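Peptide chain release factor subunit 1 (Methanosarcina mazei, PDB 3IR9) probably directs the termination of translation at all three stop codons as the codon-specific subunit of a heterodimeric release factor, represented here by its C-terminal domain. Local coordinates at residues E59-D64 with A129-A134; R34-E39 with A157-Y162. All coordinates share one frame; numbering follows the deposited sequence.

Overall arrangement
Both contacts belong to the C-terminal domain of the release factor and reach the same mixed sheet, in which strands 63-69 and 156-160 are antiparallel neighbours; their centres lie about 14 Å apart. Interaction 1 is partly buried: the C-terminal end of helix 121-131 and the loop after helix 51-58 meet through one lysine-amide hydrogen bond toward the surface, with serine and alanine carbons packed further in. Interaction 2 is buried, and its side-chain contacts are mainly apolar, setting helix 10-41 against strand 156-160 with no hydrogen bond between the segments. Arg161 joins the two, its NH2 lying 2.8 Å from Ser132 O, a probable hydrogen bond. Along the chain, interaction 1 is nested within the loop that interaction 2 closes.

Interaction 1. Residues E59-D64 with A129-A134; sequences EINSVD and ADKSNA
Lys131, in the last turn of helix 121-131, reaches across to Asn61, and Lys131 NZ donates a hydrogen bond of 2.7 Å to Asn61 OD1. The two side chains cross at about a right angle. A bend at the end of the lysine chain (chi4 81°) goes with this approach. NZ meets the carbonyl at a C=O...N angle of 136°, tilted 25° from its plane. Ser132, the first residue to leave helical geometry, brings its CB against the asparagine: CB is 3.3 Å from Asn61 CA and packs beside OD1 as well, so a backbone carbon and an amide oxygen share one methylene. The Ser132 carbonyl is hydrogen-bonded by Arg161. On the facing side Asn61, with positive phi, is the C-prime residue of a Schellman motif that ends helix 51-58, as Ser62 N bonding to Asn57 O and Asn61 N to Leu58 O attest. Two helix C-termini therefore meet here, each leading into a strand of the same sheet. Ala134, just before strand 135-139, sets its methyl CB 3.7 Å from Val63 CG1, the branch anti to the backbone N. Alongside, Ala134 CA lies 3.6 Å from Asp64 O.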
loop_
_atom_site.group_PDB
_atom_site.type_symbol
_atom_site.label_atom_id
_atom_site.label_comp_id
_atom_site.label_asym_id
_atom_site.label_seq_id
_atom_site.Cartn_x
_atom_site.Cartn_y
_atom_site.Cartn_z
ATOM N N GLU A 59 -5.061 10.366 -30.293
ATOM C CA GLU A 59 -4.190 10.838 -31.365
ATOM C C GLU A 59 -4.916 11.799 -32.300
ATOM O O GLU A 59 -4.362 12.254 -33.295
ATOM C CB GLU A 59 -3.585 9.660 -32.138
ATOM C CG GLU A 59 -2.669 8.783 -31.278
ATOM C CD GLU A 59 -2.105 7.582 -32.019
ATOM O OE1 GLU A 59 -2.709 7.171 -33.034
ATOM O OE2 GLU A 59 -1.062 7.042 -31.578
ATOM N N ILE A 60 -6.158 12.116 -31.963
ATOM C CA ILE A 60 -6.898 13.115 -32.706
ATOM C C ILE A 60 -7.584 14.068 -31.741
ATOM O O ILE A 60 -8.521 14.780 -32.108
ATOM C CB ILE A 60 -7.909 12.477 -33.676
ATOM C CG1 ILE A 60 -8.917 11.608 -32.935
ATOM C CG2 ILE A 60 -7.187 11.627 -34.689
ATOM C CD1 ILE A 60 -10.008 11.082 -33.832
ATOM N N ASN A 61 -7.112 14.066 -30.498
ATOM C CA ASN A 61 -7.529 15.068 -29.525
ATOM C C ASN A 61 -9.021 15.030 -29.237
ATOM O O ASN A 61 -9.600 16.037 -28.832
ATOM C CB ASN A 61 -7.151 16.458 -30.036
ATOM C CG ASN A 61 -5.771 16.490 -30.654
ATOM O OD1 ASN A 61 -4.778 16.170 -30.002
ATOM N ND2 ASN A 61 -5.699 16.877 -31.920
ATOM N N SER A 62 -9.638 13.871 -29.453
ATOM C CA SER A 62 -11.088 13.724 -29.298
ATOM C C SER A 62 -11.527 13.300 -27.894
ATOM O O SER A 62 -12.724 13.228 -27.607
ATOM C CB SER A 62 -11.647 12.736 -30.329
ATOM O OG SER A 62 -11.227 11.408 -30.064
ATOM N N VAL A 63 -10.564 13.024 -27.022
ATOM C CA VAL A 63 -10.882 12.509 -25.692
ATOM C C VAL A 63 -11.090 13.617 -24.662
ATOM O O VAL A 63 -10.174 14.378 -24.344
ATOM C CB VAL A 63 -9.826 11.486 -25.205
ATOM C CG1 VAL A 63 -9.886 11.316 -23.690
ATOM C CG2 VAL A 63 -10.031 10.154 -25.918
ATOM N N ASP A 64 -12.314 13.703 -24.156
ATOM C CA ASP A 64 -12.644 14.648 -23.103
ATOM C C ASP A 64 -12.168 14.126 -21.755
ATOM O O ASP A 64 -11.495 14.845 -21.012
ATOM C CB ASP A 64 -14.151 14.907 -23.057
ATOM C CG ASP A 64 -14.518 16.011 -22.088
ATOM O OD1 ASP A 64 -13.654 16.881 -21.829
ATOM O OD2 ASP A 64 -15.664 16.007 -21.589
ATOM N N ALA A 129 -3.163 12.322 -23.430
ATOM C CA ALA A 129 -4.237 13.024 -22.740
ATOM C C ALA A 129 -3.820 14.467 -22.515
ATOM O O ALA A 129 -4.495 15.394 -22.957
ATOM C CB ALA A 129 -4.564 12.354 -21.416
ATOM N N ASP A 130 -2.691 14.647 -21.836
ATOM C CA ASP A 130 -2.193 15.977 -21.514
ATOM C C ASP A 130 -2.103 16.831 -22.778
ATOM O O ASP A 130 -2.520 17.991 -22.799
ATOM C CB ASP A 130 -0.823 15.873 -20.842
ATOM C CG ASP A 130 -0.605 16.943 -19.791
ATOM O OD1 ASP A 130 -1.242 16.861 -18.716
ATOM O OD2 ASP A 130 0.211 17.856 -20.040
ATOM N N LYS A 131 -1.554 16.237 -23.831
ATOM C CA LYS A 131 -1.455 16.883 -25.135
ATOM C C LYS A 131 -2.770 17.545 -25.570
ATOM O O LYS A 131 -2.797 18.746 -25.853
ATOM C CB LYS A 131 -0.947 15.872 -26.177
ATOM C CG LYS A 131 -1.697 15.834 -27.505
ATOM C CD LYS A 131 -1.412 14.516 -28.225
ATOM C CE LYS A 131 -2.532 14.124 -29.187
ATOM N NZ LYS A 131 -2.437 14.825 -30.496
ATOM N N SER A 132 -3.855 16.772 -25.591
ATOM C CA SER A 132 -5.141 17.260 -26.101
ATOM C C SER A 132 -6.033 17.876 -25.023
ATOM O O SER A 132 -7.224 18.080 -25.244
ATOM C CB SER A 132 -5.896 16.149 -26.857
ATOM O OG SER A 132 -6.409 15.144 -25.993
ATOM N N ASN A 133 -5.453 18.178 -23.865
ATOM C CA ASN A 133 -6.207 18.744 -22.747
ATOM C C ASN A 133 -7.256 17.805 -22.170
ATOM O O ASN A 133 -8.110 18.223 -21.383
ATOM C CB ASN A 133 -6.865 20.063 -23.142
ATOM C CG ASN A 133 -6.219 21.249 -22.481
ATOM O OD1 ASN A 133 -6.895 22.212 -22.118
ATOM N ND2 ASN A 133 -4.904 21.186 -22.305
ATOM N N ALA A 134 -7.195 16.541 -22.571
ATOM C CA ALA A 134 -8.059 15.528 -21.993
ATOM C C ALA A 134 -7.846 15.503 -20.481
ATOM O O ALA A 134 -6.733 15.740 -19.997
ATOM C CB ALA A 134 -7.771 14.155 -22.605
#

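Interaction 2. Residues R34-E39 with A157-Y162; sequences RDFFKE and AAILRY
Helix 34-39 and strand 157-160 approach to 8.2 Å between axes, their N-to-C directions 61° apart, and the nearest CA atoms are those of Phe36 and Ile159. The Phe36 side chain extends with CG anti to the backbone N (chi1 161°), which carries the ring over Ala157. There Ala157 CB sits 3.8 Å from the Phe36 ring centroid and only 11° off the ring normal, a CH-pi contact centred on the face. At the ring edge, near its plane, come the Ala158 carbonyl oxygen and Ile159 CG1, the oxygen 3.8 Å from Phe36 CD1. Ile159 itself works against the helix backbone: its CD1 lies 3.5 Å from Phe36 N and also touches the carbonyl carbon of Asp35, while CG1 packs 3.6 Å from Phe36 CA. The other branch of Ile159, CG2, meets Glu39 CG at 3.9 Å, and these two side chains cross at about a right angle. The carboxylate of Asp35 turns away from the strand, and OD2 is hydrogen-bonded to Tyr4 OH of the second subunit. Phe153 meets the Phe36 ring edge-to-face, and Val47 and Tyr49 of strand 47-49 also touch it. An alanine at Phe36 would remove the ring and is likely to open a gap over the Ala157 methyl, also costing Phe153 its aromatic partner. The arrangement is that of an alpha/beta layer, in which a helix packs apolar side chains across a mixed sheet: helix 10-41 lies over the paired strands 47-49 and 156-160 of eRF1 domain 3.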
loop_
_atom_site.group_PDB
_atom_site.type_symbol
_atom_site.label_atom_id
_atom_site.label_comp_id
_atom_site.label_asym_id
_atom_site.label_seq_id
_atom_site.Cartn_x
_atom_site.Cartn_y
_atom_site.Cartn_z
ATOM N N ARG A 34 -19.039 5.895 -13.703
ATOM C CA ARG A 34 -20.484 5.963 -13.883
ATOM C C ARG A 34 -20.860 6.867 -15.061
ATOM O O ARG A 34 -21.726 6.522 -15.869
ATOM C CB ARG A 34 -21.156 6.418 -12.576
ATOM C CG ARG A 34 -20.987 5.412 -11.426
ATOM C CD ARG A 34 -20.549 6.067 -10.120
ATOM N NE ARG A 34 -21.613 6.182 -9.127
ATOM C CZ ARG A 34 -21.877 5.259 -8.209
ATOM N NH1 ARG A 34 -21.164 4.140 -8.166
ATOM N NH2 ARG A 34 -22.857 5.449 -7.337
ATOM N N ASP A 35 -20.194 8.013 -15.166
ATOM C CA ASP A 35 -20.435 8.931 -16.275
ATOM C C ASP A 35 -20.007 8.308 -17.612
ATOM O O ASP A 35 -20.607 8.578 -18.652
ATOM C CB ASP A 35 -19.757 10.289 -16.024
ATOM C CG ASP A 35 -20.444 11.100 -14.917
ATOM O OD1 ASP A 35 -21.460 10.632 -14.357
ATOM O OD2 ASP A 35 -19.966 12.213 -14.606
ATOM N N PHE A 36 -18.982 7.459 -17.576
ATOM C CA PHE A 36 -18.612 6.687 -18.753
ATOM C C PHE A 36 -19.734 5.735 -19.120
ATOM O O PHE A 36 -20.125 5.631 -20.283
ATOM C CB PHE A 36 -17.346 5.880 -18.511
ATOM C CG PHE A 36 -17.160 4.753 -19.487
ATOM C CD1 PHE A 36 -16.870 5.011 -20.814
ATOM C CD2 PHE A 36 -17.266 3.440 -19.077
ATOM C CE1 PHE A 36 -16.694 3.978 -21.713
ATOM C CE2 PHE A 36 -17.086 2.406 -19.973
ATOM C CZ PHE A 36 -16.803 2.679 -21.293
ATOM N N PHE A 37 -20.234 5.030 -18.110
ATOM C CA PHE A 37 -21.347 4.106 -18.282
ATOM C C PHE A 37 -22.586 4.835 -18.823
ATOM O O PHE A 37 -23.196 4.402 -19.799
ATOM C CB PHE A 37 -21.681 3.407 -16.955
ATOM C CG PHE A 37 -20.689 2.335 -16.540
ATOM C CD1 PHE A 37 -20.151 1.456 -17.471
ATOM C CD2 PHE A 37 -20.333 2.181 -15.207
ATOM C CE1 PHE A 37 -19.254 0.464 -17.081
ATOM C CE2 PHE A 37 -19.441 1.190 -14.811
ATOM C CZ PHE A 37 -18.900 0.332 -15.751
ATOM N N LYS A 38 -22.943 5.951 -18.193
ATOM C CA LYS A 38 -24.133 6.708 -18.578
ATOM C C LYS A 38 -24.051 7.247 -20.006
ATOM O O LYS A 38 -25.073 7.459 -20.654
ATOM C CB LYS A 38 -24.375 7.856 -17.595
ATOM C CG LYS A 38 -24.806 7.390 -16.205
ATOM C CD LYS A 38 -24.524 8.439 -15.122
ATOM C CE LYS A 38 -25.500 9.604 -15.174
ATOM N NZ LYS A 38 -25.179 10.617 -14.135
ATOM N N GLU A 39 -22.834 7.474 -20.486
ATOM C CA GLU A 39 -22.626 7.938 -21.851
ATOM C C GLU A 39 -22.697 6.765 -22.812
ATOM O O GLU A 39 -23.122 6.904 -23.962
ATOM C CB GLU A 39 -21.265 8.614 -21.976
ATOM C CG GLU A 39 -21.188 9.960 -21.302
ATOM C CD GLU A 39 -22.086 10.981 -21.965
ATOM O OE1 GLU A 39 -22.773 10.626 -22.953
ATOM O OE2 GLU A 39 -22.103 12.139 -21.496
ATOM N N ALA A 157 -10.784 3.253 -20.595
ATOM C CA ALA A 157 -12.016 3.728 -21.203
ATOM C C ALA A 157 -11.888 5.207 -21.515
ATOM O O ALA A 157 -10.841 5.807 -21.285
ATOM C CB ALA A 157 -13.189 3.476 -20.283
ATOM N N ALA A 158 -12.952 5.795 -22.042
ATOM C CA ALA A 158 -12.952 7.221 -22.327
ATOM C C ALA A 158 -14.331 7.734 -22.718
ATOM O O ALA A 158 -15.073 7.076 -23.447
ATOM C CB ALA A 158 -11.925 7.559 -23.413
ATOM N N ILE A 159 -14.669 8.909 -22.200
ATOM C CA ILE A 159 -15.803 9.666 -22.694
ATOM C C ILE A 159 -15.255 10.650 -23.718
ATOM O O ILE A 159 -14.246 11.317 -23.477
ATOM C CB ILE A 159 -16.505 10.424 -21.561
ATOM C CG1 ILE A 159 -17.003 9.441 -20.499
ATOM C CG2 ILE A 159 -17.644 11.263 -22.113
ATOM C CD1 ILE A 159 -17.356 10.101 -19.182
ATOM N N LEU A 160 -15.908 10.728 -24.869
ATOM C CA LEU A 160 -15.407 11.550 -25.958
ATOM C C LEU A 160 -16.091 12.914 -25.992
ATOM O O LEU A 160 -17.169 13.097 -25.424
ATOM C CB LEU A 160 -15.591 10.823 -27.295
ATOM C CG LEU A 160 -15.245 9.333 -27.280
ATOM C CD1 LEU A 160 -15.393 8.719 -28.668
ATOM C CD2 LEU A 160 -13.841 9.125 -26.736
ATOM N N ARG A 161 -15.447 13.871 -26.652
ATOM C CA ARG A 161 -16.014 15.201 -26.838
ATOM C C ARG A 161 -17.084 15.164 -27.923
ATOM O O ARG A 161 -18.096 15.865 -27.843
ATOM C CB ARG A 161 -14.915 16.199 -27.207
ATOM C CG ARG A 161 -13.997 16.572 -26.053
ATOM C CD ARG A 161 -12.688 17.172 -26.543
ATOM N NE ARG A 161 -11.873 17.676 -25.441
ATOM C CZ ARG A 161 -10.552 17.811 -25.484
ATOM N NH1 ARG A 161 -9.882 17.476 -26.578
ATOM N NH2 ARG A 161 -9.901 18.284 -24.429
ATOM N N TYR A 162 -16.848 14.328 -28.929
ATOM C CA TYR A 162 -17.793 14.122 -30.028
ATOM C C TYR A 162 -17.808 12.661 -30.522
ATOM O O TYR A 162 -16.985 11.839 -30.105
ATOM C CB TYR A 162 -17.536 15.117 -31.183
ATOM C CG TYR A 162 -16.091 15.227 -31.672
ATOM C CD1 TYR A 162 -15.709 14.716 -32.913
ATOM C CD2 TYR A 162 -15.116 15.863 -30.907
ATOM C CE1 TYR A 162 -14.399 14.819 -33.367
ATOM C CE2 TYR A 162 -13.803 15.970 -31.356
ATOM C CZ TYR A 162 -13.451 15.446 -32.586
ATOM O OH TYR A 162 -12.148 15.548 -33.035
#